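Local coordinates for protein EscN (Escherichia coli O127:H6, PDB 2OBL) that is a type III secretion protein of the ATP synthase alpha/beta family, built round a nucleotide-binding domain of the P-loop NTPase class, at residues A[89-93]-A[118-123]; A[100-106]-A[126-132]; A[164-170]-A[216-222]. The protein carries 1 engineered substitution. One frame throughout, in Å; residues are numbered along the deposited sequence. Where two conformers were deposited one is given.

Contact 1: A[89-93]-A[118-123]; sequences GMICN and LLPQST
Asn93 on helix 84-94 holds the turn at Leu118 to Thr123 through both ends of its side-chain amide. The helix follows the probable P-loop of this P-loop NTPase fold. The turn leads into the short helix 121-124, with Pro120 at its N-cap position. The contact therefore ties helix 84-94 to the link between strands 99-105 and 127-132 of the central sheet.

Two hydrogen bonds carry the polar part. Asn93 ND2 gives a nearly straight bond to Leu118 O, 2.9 Å long with an N-H...O angle of 165°. The acceptor lies in the plane of the Asn93 amide. At the other end of the amide, Asn93 OD1 accepts the hydroxyl of Thr123 OG1 at 2.7 Å, tilted from the carbonyl plane. The two bonds together fix the rotation of the amide. Its CG sits beside the backbone N, opposite the carbonyl carbon (chi1 -67°), which brings the end of the side chain across to the turn. The Asn93 and Thr123 side chains meet at about a right angle.

The apolar part lies beside this amide. One methyl of Leu119, CD2, rests 3.8 Å from Cys92 CB and reaches Gly89 CA as well. Gly89 has no side chain, and Leu118 CD1 comes to 4.2 Å from its CA. Thr123 turns its methyl CG2 to Cys92 O. Beyond the two segments, Cys92 and Leu119 both pack on Leu102 of strand 99-105. Cys92 also touches Met165 of strand 161-167.

The ring of Pro120 comes at the amide from the opposite direction, and Pro120 CD lies 3.1 Å from Asn93 OD1.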
ATOM      1  N   GLY A  89      -3.771  -1.555  -8.283  1.00 10.98           N
ATOM      2  CA  GLY A  89      -3.941  -2.660  -9.229  1.00 11.82           C
ATOM      3  C   GLY A  89      -2.612  -3.272  -9.645  1.00 12.85           C
ATOM      4  O   GLY A  89      -2.462  -4.495  -9.690  1.00 12.44           O
ATOM      5  N   MET A  90      -1.643  -2.423  -9.969  1.00 13.43           N
ATOM      6  CA  MET A  90      -0.332  -2.911 -10.409  1.00 16.29           C
ATOM      7  C   MET A  90       0.297  -3.763  -9.327  1.00 13.75           C
ATOM      8  O   MET A  90       0.913  -4.800  -9.595  1.00 11.81           O
ATOM      9  CB  MET A  90       0.589  -1.737 -10.705  1.00 17.68           C
ATOM     10  CG  MET A  90       0.266  -1.036 -11.994  1.00 21.05           C
ATOM     11  SD  MET A  90       1.379   0.358 -12.230  1.00 23.38           S
ATOM     12  CE  MET A  90       2.973  -0.441 -12.121  1.00 22.66           C
ATOM     13  N   ILE A  91       0.138  -3.311  -8.089  1.00 12.92           N
ATOM     14  CA  ILE A  91       0.707  -4.023  -6.952  1.00 13.07           C
ATOM     15  C   ILE A  91       0.050  -5.394  -6.767  1.00 12.93           C
ATOM     16  O   ILE A  91       0.742  -6.397  -6.599  1.00 13.75           O
ATOM     17  CB  ILE A  91       0.627  -3.187  -5.636  1.00 12.42           C
ATOM     18  CG1 ILE A  91       1.555  -1.962  -5.721  1.00 13.74           C
ATOM     19  CG2 ILE A  91       1.041  -4.071  -4.467  1.00 13.36           C
ATOM     20  CD1 ILE A  91       1.322  -0.912  -4.610  1.00 13.51           C
ATOM     21  N   CYS A  92      -1.284  -5.445  -6.806  1.00 13.39           N
ATOM     22  CA  CYS A  92      -1.981  -6.719  -6.656  1.00 13.46           C
ATOM     23  C   CYS A  92      -1.559  -7.706  -7.740  1.00 13.57           C
ATOM     24  O   CYS A  92      -1.387  -8.894  -7.475  1.00 14.35           O
ATOM     25  CB  CYS A  92      -3.503  -6.535  -6.686  1.00 13.22           C
ATOM     26  SG  CYS A  92      -4.208  -5.723  -5.233  1.00 15.14           S
ATOM     27  N   ASN A  93      -1.364  -7.207  -8.957  1.00 13.82           N
ATOM     28  CA  ASN A  93      -1.044  -8.081 -10.084  1.00 14.69           C
ATOM     29  C   ASN A  93       0.431  -8.458 -10.146  1.00 16.48           C
ATOM     30  O   ASN A  93       0.795  -9.482 -10.728  1.00 16.96           O
ATOM     31  CB  ASN A  93      -1.471  -7.419 -11.385  1.00 14.54           C
ATOM     32  CG  ASN A  93      -2.976  -7.286 -11.501  1.00 14.27           C
ATOM     33  OD1 ASN A  93      -3.719  -8.098 -10.960  1.00 15.72           O
ATOM     34  ND2 ASN A  93      -3.431  -6.266 -12.215  1.00 13.30           N
ATOM     35  N   LEU A 118      -9.423  -3.997 -12.770  1.00 11.48           N
ATOM     36  CA  LEU A 118      -7.967  -4.043 -12.979  1.00 11.93           C
ATOM     37  C   LEU A 118      -7.373  -5.423 -12.689  1.00 13.15           C
ATOM     38  O   LEU A 118      -6.206  -5.686 -12.994  1.00 12.95           O
ATOM     39  CB  LEU A 118      -7.260  -3.004 -12.086  1.00 12.48           C
ATOM     40  CG  LEU A 118      -7.772  -1.568 -12.192  1.00 13.18           C
ATOM     41  CD1 LEU A 118      -7.095  -0.676 -11.175  1.00 12.89           C
ATOM     42  CD2 LEU A 118      -7.530  -1.013 -13.601  1.00 14.21           C
ATOM     43  N   LEU A 119      -8.156  -6.296 -12.063  1.00 12.67           N
ATOM     44  CA  LEU A 119      -7.608  -7.570 -11.607  1.00 13.58           C
ATOM     45  C   LEU A 119      -8.064  -8.712 -12.497  1.00 13.37           C
ATOM     46  O   LEU A 119      -9.258  -9.010 -12.551  1.00 12.52           O
ATOM     47  CB  LEU A 119      -8.040  -7.848 -10.167  1.00 13.54           C
ATOM     48  CG  LEU A 119      -7.884  -6.714  -9.150  1.00 13.57           C
ATOM     49  CD1 LEU A 119      -8.382  -7.174  -7.762  1.00 15.00           C
ATOM     50  CD2 LEU A 119      -6.451  -6.185  -9.079  1.00 14.23           C
ATOM     51  N   PRO A 120      -7.112  -9.378 -13.171  1.00 13.87           N
ATOM     52  CA  PRO A 120      -7.476 -10.524 -13.996  1.00 14.11           C
ATOM     53  C   PRO A 120      -7.866 -11.744 -13.163  1.00 14.19           C
ATOM     54  O   PRO A 120      -7.658 -11.782 -11.938  1.00 13.53           O
ATOM     55  CB  PRO A 120      -6.201 -10.805 -14.792  1.00 14.44           C
ATOM     56  CG  PRO A 120      -5.105 -10.303 -13.941  1.00 14.43           C
ATOM     57  CD  PRO A 120      -5.667  -9.104 -13.217  1.00 14.22           C
ATOM     58  N   GLN A 121      -8.435 -12.735 -13.838  1.00 14.53           N
ATOM     59  CA  GLN A 121      -8.894 -13.936 -13.174  1.00 14.92           C
ATOM     60  C   GLN A 121      -7.786 -14.584 -12.347  1.00 15.81           C
ATOM     61  O   GLN A 121      -8.036 -15.048 -11.249  1.00 17.29           O
ATOM     62  CB  GLN A 121      -9.493 -14.916 -14.201  1.00 14.53           C
ATOM     63  CG  GLN A 121     -10.778 -14.390 -14.837  1.00 14.14           C
ATOM     64  CD  GLN A 121     -11.931 -14.362 -13.850  1.00 15.02           C
ATOM     65  OE1 GLN A 121     -12.342 -15.404 -13.341  1.00 15.36           O
ATOM     66  NE2 GLN A 121     -12.435 -13.161 -13.543  1.00 14.92           N
ATOM     67  N   SER A 122      -6.555 -14.581 -12.854  1.00 16.80           N
ATOM     68  CA  SER A 122      -5.443 -15.211 -12.131  1.00 16.83           C
ATOM     69  C   SER A 122      -5.130 -14.500 -10.810  1.00 16.64           C
ATOM     70  O   SER A 122      -4.707 -15.121  -9.832  1.00 17.48           O
ATOM     71  CB  SER A 122      -4.191 -15.284 -13.008  1.00 17.27           C
ATOM     72  OG  SER A 122      -3.749 -13.994 -13.380  1.00 18.17           O
ATOM     73  N   THR A 123      -5.350 -13.196 -10.777  1.00 16.28           N
ATOM     74  CA  THR A 123      -5.169 -12.447  -9.542  1.00 16.22           C
ATOM     75  C   THR A 123      -6.350 -12.667  -8.600  1.00 16.18           C
ATOM     76  O   THR A 123      -6.161 -12.999  -7.428  1.00 16.17           O
ATOM     77  CB  THR A 123      -4.963 -10.947  -9.810  1.00 15.89           C
ATOM     78  OG1 THR A 123      -3.797 -10.768 -10.623  1.00 16.14           O
ATOM     79  CG2 THR A 123      -4.798 -10.160  -8.485  1.00 16.10           C
TER

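Contact 2: A[100-106]-A[126-132]; sequences IVLALIG and KCVLVVT
Leu102 and Leu129 run alongside each other in the same direction, with Leu102 CD1 3.6 Å from Leu129 CD2. They belong to neighbouring parallel strands, 99-105 and 127-132, joined by a beta-alpha-beta crossover that includes helix 109-116. The strand directions differ by 13°.

Leu102 and Leu129 share one face of the sheet with Ile100, Leu104, Cys127 and Val131. Both leucines carry CG beside the backbone N; for Leu129 chi1 is -54°, and its CD2 leans back toward the partner strand. Further along, Leu104 and Val131 cross obliquely, and Leu104 CD1 meets Val131 CG2 at 4.1 Å. At the start of the strands Cys127 SG lies 3.9 Å from Ile100 CB. Helix 109-116 covers this face through Val112 and Phe115. Lys126 closes the same end. Its extended chain passes CE 3.9 Å from Ile100 CD1 and carries NZ on to a hydrogen bond with Ala97 O.

Val101, Ala103, Ile105, Val128, Val130 and Thr132 point to the other face. Here the side chains touch each other less: Val101 CG2 comes only to 4.4 Å from Val128 CB. Ile105 CG2 runs alongside Thr132 OG1, 3.9 Å away in one of two Thr132 conformers. Val130 CB instead lies beside Leu102 O. Helix 138-156 covers Ala103, Val128 and Val130 through Ala148, Phe155 and Ala144.

The backbones are joined by seven hydrogen bonds, from Ile100 N to Lys126 O at 2.9 Å up to Gly106 N to Thr132 O at 2.8 Å. CA-H...O contacts lie between them, the shortest from Cys127 CA to Ile100 O. These amides and carbonyls are thus paired deep inside the protein. The side chains on both faces are almost all apolar, as suits a sheet buried between two layers of helices.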
ATOM      1  N   ILE A 100      -3.820 -12.492  -1.457  1.00 14.81           N
ATOM      2  CA  ILE A 100      -4.084 -11.075  -1.238  1.00 15.68           C
ATOM      3  C   ILE A 100      -5.429 -10.929  -0.547  1.00 16.25           C
ATOM      4  O   ILE A 100      -6.437 -11.474  -1.000  1.00 15.86           O
ATOM      5  CB  ILE A 100      -4.107 -10.268  -2.564  1.00 16.11           C
ATOM      6  CG1 ILE A 100      -2.792 -10.441  -3.327  1.00 16.98           C
ATOM      7  CG2 ILE A 100      -4.345  -8.790  -2.274  1.00 16.74           C
ATOM      8  CD1 ILE A 100      -2.890  -9.983  -4.770  1.00 18.13           C
ATOM      9  N   VAL A 101      -5.436 -10.208   0.570  1.00 15.91           N
ATOM     10  CA  VAL A 101      -6.676  -9.874   1.221  1.00 15.18           C
ATOM     11  C   VAL A 101      -6.868  -8.376   1.075  1.00 15.97           C
ATOM     12  O   VAL A 101      -6.072  -7.591   1.586  1.00 14.70           O
ATOM     13  CB  VAL A 101      -6.673 -10.282   2.705  1.00 14.49           C
ATOM     14  CG1 VAL A 101      -7.970  -9.880   3.379  1.00 15.23           C
ATOM     15  CG2 VAL A 101      -6.421 -11.785   2.835  1.00 14.73           C
ATOM     16  N   LEU A 102      -7.928  -8.004   0.367  1.00 16.43           N
ATOM     17  CA  LEU A 102      -8.247  -6.613   0.087  1.00 18.21           C
ATOM     18  C   LEU A 102      -9.402  -6.164   0.959  1.00 18.37           C
ATOM     19  O   LEU A 102     -10.377  -6.903   1.152  1.00 19.87           O
ATOM     20  CB  LEU A 102      -8.630  -6.456  -1.384  1.00 20.51           C
ATOM     21  CG  LEU A 102      -7.499  -6.223  -2.378  1.00 22.01           C
ATOM     22  CD1 LEU A 102      -7.910  -6.615  -3.777  1.00 23.45           C
ATOM     23  CD2 LEU A 102      -7.103  -4.749  -2.355  1.00 22.33           C
ATOM     24  N   ALA A 103      -9.271  -4.969   1.522  1.00 16.81           N
ATOM     25  CA  ALA A 103     -10.364  -4.334   2.208  1.00 16.15           C
ATOM     26  C   ALA A 103     -10.642  -3.056   1.451  1.00 16.33           C
ATOM     27  O   ALA A 103      -9.803  -2.131   1.430  1.00 16.70           O
ATOM     28  CB  ALA A 103     -10.021  -4.046   3.653  1.00 16.97           C
ATOM     29  N   LEU A 104     -11.791  -3.024   0.784  1.00 14.95           N
ATOM     30  CA  LEU A 104     -12.212  -1.846   0.031  1.00 14.26           C
ATOM     31  C   LEU A 104     -13.344  -1.166   0.788  1.00 13.34           C
ATOM     32  O   LEU A 104     -14.496  -1.629   0.776  1.00 13.09           O
ATOM     33  CB  LEU A 104     -12.664  -2.246  -1.372  1.00 15.43           C
ATOM     34  CG  LEU A 104     -11.663  -3.064  -2.195  1.00 15.83           C
ATOM     35  CD1 LEU A 104     -12.243  -3.389  -3.561  1.00 16.22           C
ATOM     36  CD2 LEU A 104     -10.365  -2.299  -2.332  1.00 16.91           C
ATOM     37  N   ILE A 105     -13.001  -0.075   1.458  1.00 13.50           N
ATOM     38  CA  ILE A 105     -13.878   0.539   2.442  1.00 13.33           C
ATOM     39  C   ILE A 105     -14.313   1.959   2.073  1.00 13.02           C
ATOM     40  O   ILE A 105     -13.487   2.849   1.832  1.00 12.84           O
ATOM     41  CB  ILE A 105     -13.182   0.583   3.842  1.00 12.85           C
ATOM     42  CG1 ILE A 105     -12.710  -0.831   4.268  1.00 13.63           C
ATOM     43  CG2 ILE A 105     -14.094   1.277   4.879  1.00 12.80           C
ATOM     44  CD1 ILE A 105     -11.954  -0.865   5.603  1.00 14.20           C
ATOM     45  N   GLY A 106     -15.620   2.172   2.038  1.00 11.85           N
ATOM     46  CA  GLY A 106     -16.183   3.523   2.067  1.00 11.94           C
ATOM     47  C   GLY A 106     -16.366   4.251   0.747  1.00 11.33           C
ATOM     48  O   GLY A 106     -16.775   5.416   0.734  1.00  9.87           O
ATOM     49  N   LYS A 126      -6.530 -15.646  -6.180  1.00 15.24           N
ATOM     50  CA  LYS A 126      -5.795 -15.657  -4.908  1.00 15.56           C
ATOM     51  C   LYS A 126      -6.178 -14.508  -3.978  1.00 15.03           C
ATOM     52  O   LYS A 126      -5.488 -14.254  -2.983  1.00 15.37           O
ATOM     53  CB  LYS A 126      -4.286 -15.660  -5.139  1.00 16.23           C
ATOM     54  CG  LYS A 126      -3.738 -14.415  -5.785  1.00 16.71           C
ATOM     55  CD  LYS A 126      -2.225 -14.531  -5.899  1.00 17.27           C
ATOM     56  CE  LYS A 126      -1.601 -13.279  -6.492  1.00 17.10           C
ATOM     57  NZ  LYS A 126      -0.131 -13.490  -6.621  1.00 16.61           N
ATOM     58  N   CYS A 127      -7.286 -13.844  -4.295  1.00 14.90           N
ATOM     59  CA  CYS A 127      -7.779 -12.712  -3.512  1.00 14.40           C
ATOM     60  C   CYS A 127      -8.982 -13.060  -2.649  1.00 13.44           C
ATOM     61  O   CYS A 127      -9.863 -13.826  -3.049  1.00 14.04           O
ATOM     62  CB  CYS A 127      -8.198 -11.559  -4.439  1.00 15.37           C
ATOM     63  SG  CYS A 127      -6.863 -10.650  -5.247  1.00 17.31           S
ATOM     64  N   VAL A 128      -9.019 -12.475  -1.462  1.00 12.57           N
ATOM     65  CA  VAL A 128     -10.266 -12.352  -0.717  1.00 11.90           C
ATOM     66  C   VAL A 128     -10.650 -10.878  -0.735  1.00 11.61           C
ATOM     67  O   VAL A 128      -9.847 -10.010  -0.382  1.00 11.13           O
ATOM     68  CB  VAL A 128     -10.126 -12.843   0.741  1.00 12.44           C
ATOM     69  CG1 VAL A 128     -11.488 -12.804   1.429  1.00 12.27           C
ATOM     70  CG2 VAL A 128      -9.560 -14.256   0.777  1.00 11.14           C
ATOM     71  N   LEU A 129     -11.866 -10.585  -1.182  1.00 13.41           N
ATOM     72  CA  LEU A 129     -12.285  -9.205  -1.411  1.00 13.03           C
ATOM     73  C   LEU A 129     -13.305  -8.781  -0.365  1.00 13.24           C
ATOM     74  O   LEU A 129     -14.487  -9.110  -0.483  1.00 13.31           O
ATOM     75  CB  LEU A 129     -12.899  -9.087  -2.809  1.00 14.06           C
ATOM     76  CG  LEU A 129     -12.014  -9.601  -3.947  1.00 15.13           C
ATOM     77  CD1 LEU A 129     -12.818  -9.729  -5.239  1.00 17.38           C
ATOM     78  CD2 LEU A 129     -10.846  -8.671  -4.149  1.00 16.18           C
ATOM     79  N   VAL A 130     -12.844  -8.083   0.676  1.00 13.00           N
ATOM     80  CA  VAL A 130     -13.735  -7.564   1.701  1.00 12.08           C
ATOM     81  C   VAL A 130     -14.202  -6.182   1.247  1.00 12.66           C
ATOM     82  O   VAL A 130     -13.414  -5.243   1.146  1.00 14.13           O
ATOM     83  CB  VAL A 130     -13.042  -7.462   3.068  1.00 11.85           C
ATOM     84  CG1 VAL A 130     -14.019  -6.881   4.111  1.00 12.54           C
ATOM     85  CG2 VAL A 130     -12.505  -8.832   3.499  1.00 12.41           C
ATOM     86  N   VAL A 131     -15.484  -6.074   0.922  1.00 12.41           N
ATOM     87  CA  VAL A 131     -15.988  -4.835   0.341  1.00 12.60           C
ATOM     88  C   VAL A 131     -17.132  -4.269   1.152  1.00 13.17           C
ATOM     89  O   VAL A 131     -18.138  -4.952   1.402  1.00 13.53           O
ATOM     90  CB  VAL A 131     -16.469  -5.063  -1.106  1.00 12.25           C
ATOM     91  CG1 VAL A 131     -17.077  -3.774  -1.689  1.00 12.63           C
ATOM     92  CG2 VAL A 131     -15.333  -5.613  -1.965  1.00 13.81           C
ATOM     93  N   THR A 132     -16.985  -3.010   1.568  1.00 13.44           N
ATOM     94  CA  THR A 132     -18.063  -2.300   2.253  0.50 13.05           C
ATOM     95  C   THR A 132     -18.176  -0.891   1.703  1.00 13.56           C
ATOM     96  O   THR A 132     -17.347  -0.026   2.015  1.00 14.51           O
ATOM     97  CB  THR A 132     -17.856  -2.248   3.788  0.50 12.95           C
ATOM     98  OG1 THR A 132     -16.571  -1.683   4.095  0.50 13.72           O
ATOM     99  CG2 THR A 132     -17.941  -3.644   4.374  0.50 11.50           C
TER

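Contact 3: A[164-170]-A[216-222]; sequences LMMDSVT and TAIYTVL. With IMD (imidazole), chain D.
The end of strand 161-167 fits the Walker B position of a P-loop NTPase, and its last residue, Asp167, is bonded to Thr220 of the parallel strand 214-222. Thr220 OG1 gives its hydrogen to Asp167 OD1 at 2.6 Å, on the lone pair away from the other oxygen. CG of Asp167 is anti to the backbone N (chi1 -172°), and the carboxylate is turned so that OD1 meets Thr220 and OD2 faces Lys84 and a bound imidazole, probably from the crystallisation liquor. Asp167 OD2 takes a nearly straight hydrogen bond from imidazole N3, also 2.6 Å long. It makes a salt bridge to Lys84 of the probable P-loop too. Thr220 thus probably steadies a carboxylate that faces this loop.

Before this point the strands pair regularly. Four backbone hydrogen bonds run from Leu164 N to Thr216 O as far as Thr220 N to Met166 O. On one face Met165 and Ile218 extend together, with Met165 CE and Ile218 CD1 4.1 Å apart. On the other face Met166 and Tyr219 make a Met-aromatic contact. Met166 SD lies at the edge of the Tyr219 ring, 5.4 Å from its centroid. Met166 CE sits near the ring plane, 3.8 Å from Tyr219 CE1.

The peptide bond before Ser168 is cis, and there the chain leaves the strand. Ser168 is the N-cap of helix 169-182, with OG bonded to Arg171 N. Its CB is close against Thr220 OG1. Val169 N binds Thr220 O at 2.9 Å, a bent bond with an angle of 138°. Val169 CG1 packs on Val221 CG2. In the first turn of the helix, Thr170 OG1 accepts a hydrogen bond from Leu222 N at 2.8 Å, nearly straight at 168°.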
ATOM      1  N   LEU A 164      -1.916  -7.940   2.785  1.00 13.01           N
ATOM      2  CA  LEU A 164      -3.143  -7.286   3.237  1.00 12.82           C
ATOM      3  C   LEU A 164      -3.140  -5.873   2.667  1.00 13.38           C
ATOM      4  O   LEU A 164      -2.200  -5.109   2.889  1.00 12.60           O
ATOM      5  CB  LEU A 164      -3.174  -7.218   4.762  1.00 13.69           C
ATOM      6  CG  LEU A 164      -4.303  -6.395   5.400  1.00 13.46           C
ATOM      7  CD1 LEU A 164      -5.685  -7.000   5.061  1.00 14.77           C
ATOM      8  CD2 LEU A 164      -4.088  -6.350   6.912  1.00 13.75           C
ATOM      9  N   MET A 165      -4.180  -5.523   1.921  1.00 13.82           N
ATOM     10  CA  MET A 165      -4.213  -4.210   1.301  1.00 14.98           C
ATOM     11  C   MET A 165      -5.516  -3.513   1.668  1.00 14.89           C
ATOM     12  O   MET A 165      -6.600  -3.964   1.290  1.00 14.91           O
ATOM     13  CB  MET A 165      -4.047  -4.314  -0.227  1.00 15.37           C
ATOM     14  CG  MET A 165      -4.204  -2.970  -0.941  1.00 17.31           C
ATOM     15  SD  MET A 165      -4.017  -3.001  -2.755  1.00 19.21           S
ATOM     16  CE  MET A 165      -2.275  -3.327  -2.954  1.00 19.49           C
ATOM     17  N   MET A 166      -5.404  -2.428   2.419  1.00 14.22           N
ATOM     18  CA  MET A 166      -6.575  -1.765   2.957  1.00 16.07           C
ATOM     19  C   MET A 166      -6.725  -0.389   2.328  1.00 15.16           C
ATOM     20  O   MET A 166      -5.911   0.498   2.564  1.00 13.45           O
ATOM     21  CB  MET A 166      -6.467  -1.638   4.473  1.00 17.24           C
ATOM     22  CG  MET A 166      -7.673  -0.905   5.053  1.00 18.89           C
ATOM     23  SD  MET A 166      -7.626  -0.717   6.838  1.00 23.33           S
ATOM     24  CE  MET A 166      -7.174  -2.363   7.316  1.00 21.56           C
ATOM     25  N   ASP A 167      -7.767  -0.228   1.520  1.00 14.71           N
ATOM     26  CA  ASP A 167      -8.045   1.031   0.841  1.00 14.39           C
ATOM     27  C   ASP A 167      -9.433   1.457   1.332  1.00 12.84           C
ATOM     28  O   ASP A 167     -10.435   1.022   0.759  1.00 10.93           O
ATOM     29  CB  ASP A 167      -8.044   0.791  -0.687  1.00 15.36           C
ATOM     30  CG  ASP A 167      -8.128   2.083  -1.512  1.00 16.15           C
ATOM     31  OD1 ASP A 167      -7.655   3.150  -1.069  1.00 15.75           O
ATOM     32  OD2 ASP A 167      -8.678   2.032  -2.635  1.00 17.77           O
ATOM     33  N   SER A 168      -9.518   2.282   2.380  1.00 11.63           N
ATOM     34  CA  SER A 168      -8.398   3.022   2.962  1.00 11.31           C
ATOM     35  C   SER A 168      -8.484   3.042   4.478  1.00 11.77           C
ATOM     36  O   SER A 168      -9.568   2.885   5.043  1.00 11.82           O
ATOM     37  CB  SER A 168      -8.480   4.481   2.497  1.00 10.94           C
ATOM     38  OG  SER A 168      -9.728   5.064   2.895  1.00 10.46           O
ATOM     39  N   VAL A 169      -7.355   3.272   5.143  1.00 11.63           N
ATOM     40  CA  VAL A 169      -7.406   3.445   6.582  1.00 12.82           C
ATOM     41  C   VAL A 169      -8.172   4.732   6.894  1.00 12.38           C
ATOM     42  O   VAL A 169      -8.817   4.835   7.932  1.00 11.55           O
ATOM     43  CB  VAL A 169      -5.997   3.384   7.235  1.00 14.10           C
ATOM     44  CG1 VAL A 169      -5.141   4.581   6.847  1.00 14.48           C
ATOM     45  CG2 VAL A 169      -6.131   3.256   8.759  1.00 15.63           C
ATOM     46  N   THR A 170      -8.111   5.704   5.975  1.00 10.48           N
ATOM     47  CA  THR A 170      -8.851   6.960   6.149  1.00 11.05           C
ATOM     48  C   THR A 170     -10.355   6.732   6.315  1.00 11.23           C
ATOM     49  O   THR A 170     -10.981   7.272   7.228  1.00 10.80           O
ATOM     50  CB  THR A 170      -8.610   7.884   4.946  1.00 10.65           C
ATOM     51  OG1 THR A 170      -7.211   8.195   4.876  1.00 10.39           O
ATOM     52  CG2 THR A 170      -9.441   9.175   5.080  1.00 10.96           C
ATOM     53  N   THR A 216       2.279  -8.860   5.034  1.00  9.96           N
ATOM     54  CA  THR A 216       2.824  -7.568   4.669  1.00 10.65           C
ATOM     55  C   THR A 216       1.604  -6.752   4.351  1.00 10.78           C
ATOM     56  O   THR A 216       0.697  -7.229   3.642  1.00 11.19           O
ATOM     57  CB  THR A 216       3.717  -7.682   3.422  1.00 11.06           C
ATOM     58  OG1 THR A 216       4.725  -8.668   3.658  1.00 11.21           O
ATOM     59  CG2 THR A 216       4.373  -6.338   3.097  1.00 10.73           C
ATOM     60  N   ALA A 217       1.542  -5.534   4.881  1.00  9.85           N
ATOM     61  CA  ALA A 217       0.306  -4.789   4.787  1.00 10.06           C
ATOM     62  C   ALA A 217       0.535  -3.430   4.154  1.00 10.67           C
ATOM     63  O   ALA A 217       1.526  -2.773   4.445  1.00 12.34           O
ATOM     64  CB  ALA A 217      -0.328  -4.649   6.160  1.00  8.02           C
ATOM     65  N   ILE A 218      -0.385  -3.039   3.282  1.00 10.75           N
ATOM     66  CA  ILE A 218      -0.371  -1.715   2.684  1.00 10.57           C
ATOM     67  C   ILE A 218      -1.661  -1.027   3.070  1.00 11.45           C
ATOM     68  O   ILE A 218      -2.745  -1.556   2.810  1.00 11.51           O
ATOM     69  CB  ILE A 218      -0.301  -1.828   1.164  1.00 11.00           C
ATOM     70  CG1 ILE A 218       1.073  -2.343   0.733  1.00 11.50           C
ATOM     71  CG2 ILE A 218      -0.605  -0.500   0.497  1.00 10.56           C
ATOM     72  CD1 ILE A 218       1.124  -2.690  -0.776  1.00 11.53           C
ATOM     73  N   TYR A 219      -1.533   0.152   3.678  1.00 10.79           N
ATOM     74  CA  TYR A 219      -2.679   0.954   4.127  1.00 11.22           C
ATOM     75  C   TYR A 219      -2.713   2.258   3.350  1.00 10.88           C
ATOM     76  O   TYR A 219      -1.711   2.986   3.325  1.00 11.73           O
ATOM     77  CB  TYR A 219      -2.540   1.265   5.626  1.00 12.57           C
ATOM     78  CG  TYR A 219      -2.397   0.040   6.486  1.00 13.33           C
ATOM     79  CD1 TYR A 219      -3.525  -0.634   6.953  1.00 13.33           C
ATOM     80  CD2 TYR A 219      -1.132  -0.464   6.818  1.00 13.59           C
ATOM     81  CE1 TYR A 219      -3.410  -1.771   7.735  1.00 12.75           C
ATOM     82  CE2 TYR A 219      -0.999  -1.612   7.597  1.00 13.38           C
ATOM     83  CZ  TYR A 219      -2.144  -2.253   8.057  1.00 13.00           C
ATOM     84  OH  TYR A 219      -2.017  -3.375   8.819  1.00 12.87           O
ATOM     85  N   THR A 220      -3.832   2.576   2.717  1.00 10.48           N
ATOM     86  CA  THR A 220      -3.885   3.879   2.022  1.00  9.29           C
ATOM     87  C   THR A 220      -4.459   4.971   2.909  1.00 10.65           C
ATOM     88  O   THR A 220      -5.342   4.736   3.733  1.00 11.51           O
ATOM     89  CB  THR A 220      -4.650   3.845   0.698  1.00 10.93           C
ATOM     90  OG1 THR A 220      -6.041   3.647   0.951  1.00 10.49           O
ATOM     91  CG2 THR A 220      -4.117   2.727  -0.210  1.00 11.15           C
ATOM     92  N   VAL A 221      -3.933   6.173   2.710  1.00  9.74           N
ATOM     93  CA  VAL A 221      -4.352   7.372   3.399  1.00 10.32           C
ATOM     94  C   VAL A 221      -4.782   8.358   2.305  1.00 11.83           C
ATOM     95  O   VAL A 221      -4.006   8.680   1.391  1.00 11.59           O
ATOM     96  CB  VAL A 221      -3.206   7.976   4.227  1.00 10.14           C
ATOM     97  CG1 VAL A 221      -3.651   9.324   4.855  1.00 11.21           C
ATOM     98  CG2 VAL A 221      -2.732   6.971   5.305  1.00 11.39           C
ATOM     99  N   LEU A 222      -6.021   8.814   2.391  1.00 11.59           N
ATOM    100  CA  LEU A 222      -6.619   9.600   1.315  1.00 14.02           C
ATOM    101  C   LEU A 222      -6.461  11.042   1.701  1.00 15.54           C
ATOM    102  O   LEU A 222      -6.898  11.453   2.787  1.00 17.22           O
ATOM    103  CB  LEU A 222      -8.097   9.267   1.160  1.00 16.82           C
ATOM    104  CG  LEU A 222      -8.397   7.791   0.890  1.00 17.82           C
ATOM    105  CD1 LEU A 222      -9.853   7.638   0.434  1.00 19.11           C
ATOM    106  CD2 LEU A 222      -7.414   7.174  -0.127  1.00 18.42           C
TER
HETATM  107  N1  IMD D1295     -13.332   1.028  -2.496  1.00 29.33           N
HETATM  108  C2  IMD D1295     -12.147   1.215  -1.876  1.00 28.24           C
HETATM  109  N3  IMD D1295     -11.196   1.356  -2.835  1.00 29.78           N
HETATM  110  C4  IMD D1295     -11.782   1.255  -4.056  1.00 29.18           C
HETATM  111  C5  IMD D1295     -13.135   1.041  -3.840  1.00 29.06           C

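All three contacts belong to the nucleotide-binding domain. Contacts 2 and 3 lie in one sheet, where strands 127-132, 99-105, 161-167 and 214-222 run side by side in that order. Their centres are about 11 Å apart, and strands 99-105 and 161-167 bond directly. Contact 1 joins a helix and a turn at one side of this sheet, about 13 Å from contact 2 and 16 Å from contact 3, centre to centre. Along the chain the segments of contacts 1 and 2 alternate, and contact 3 follows. Ile91 packs on Met165 and Ile218, so the helix after the probable P-loop is seated on strand 161-167, which ends in Asp167, and on its neighbour 214-222.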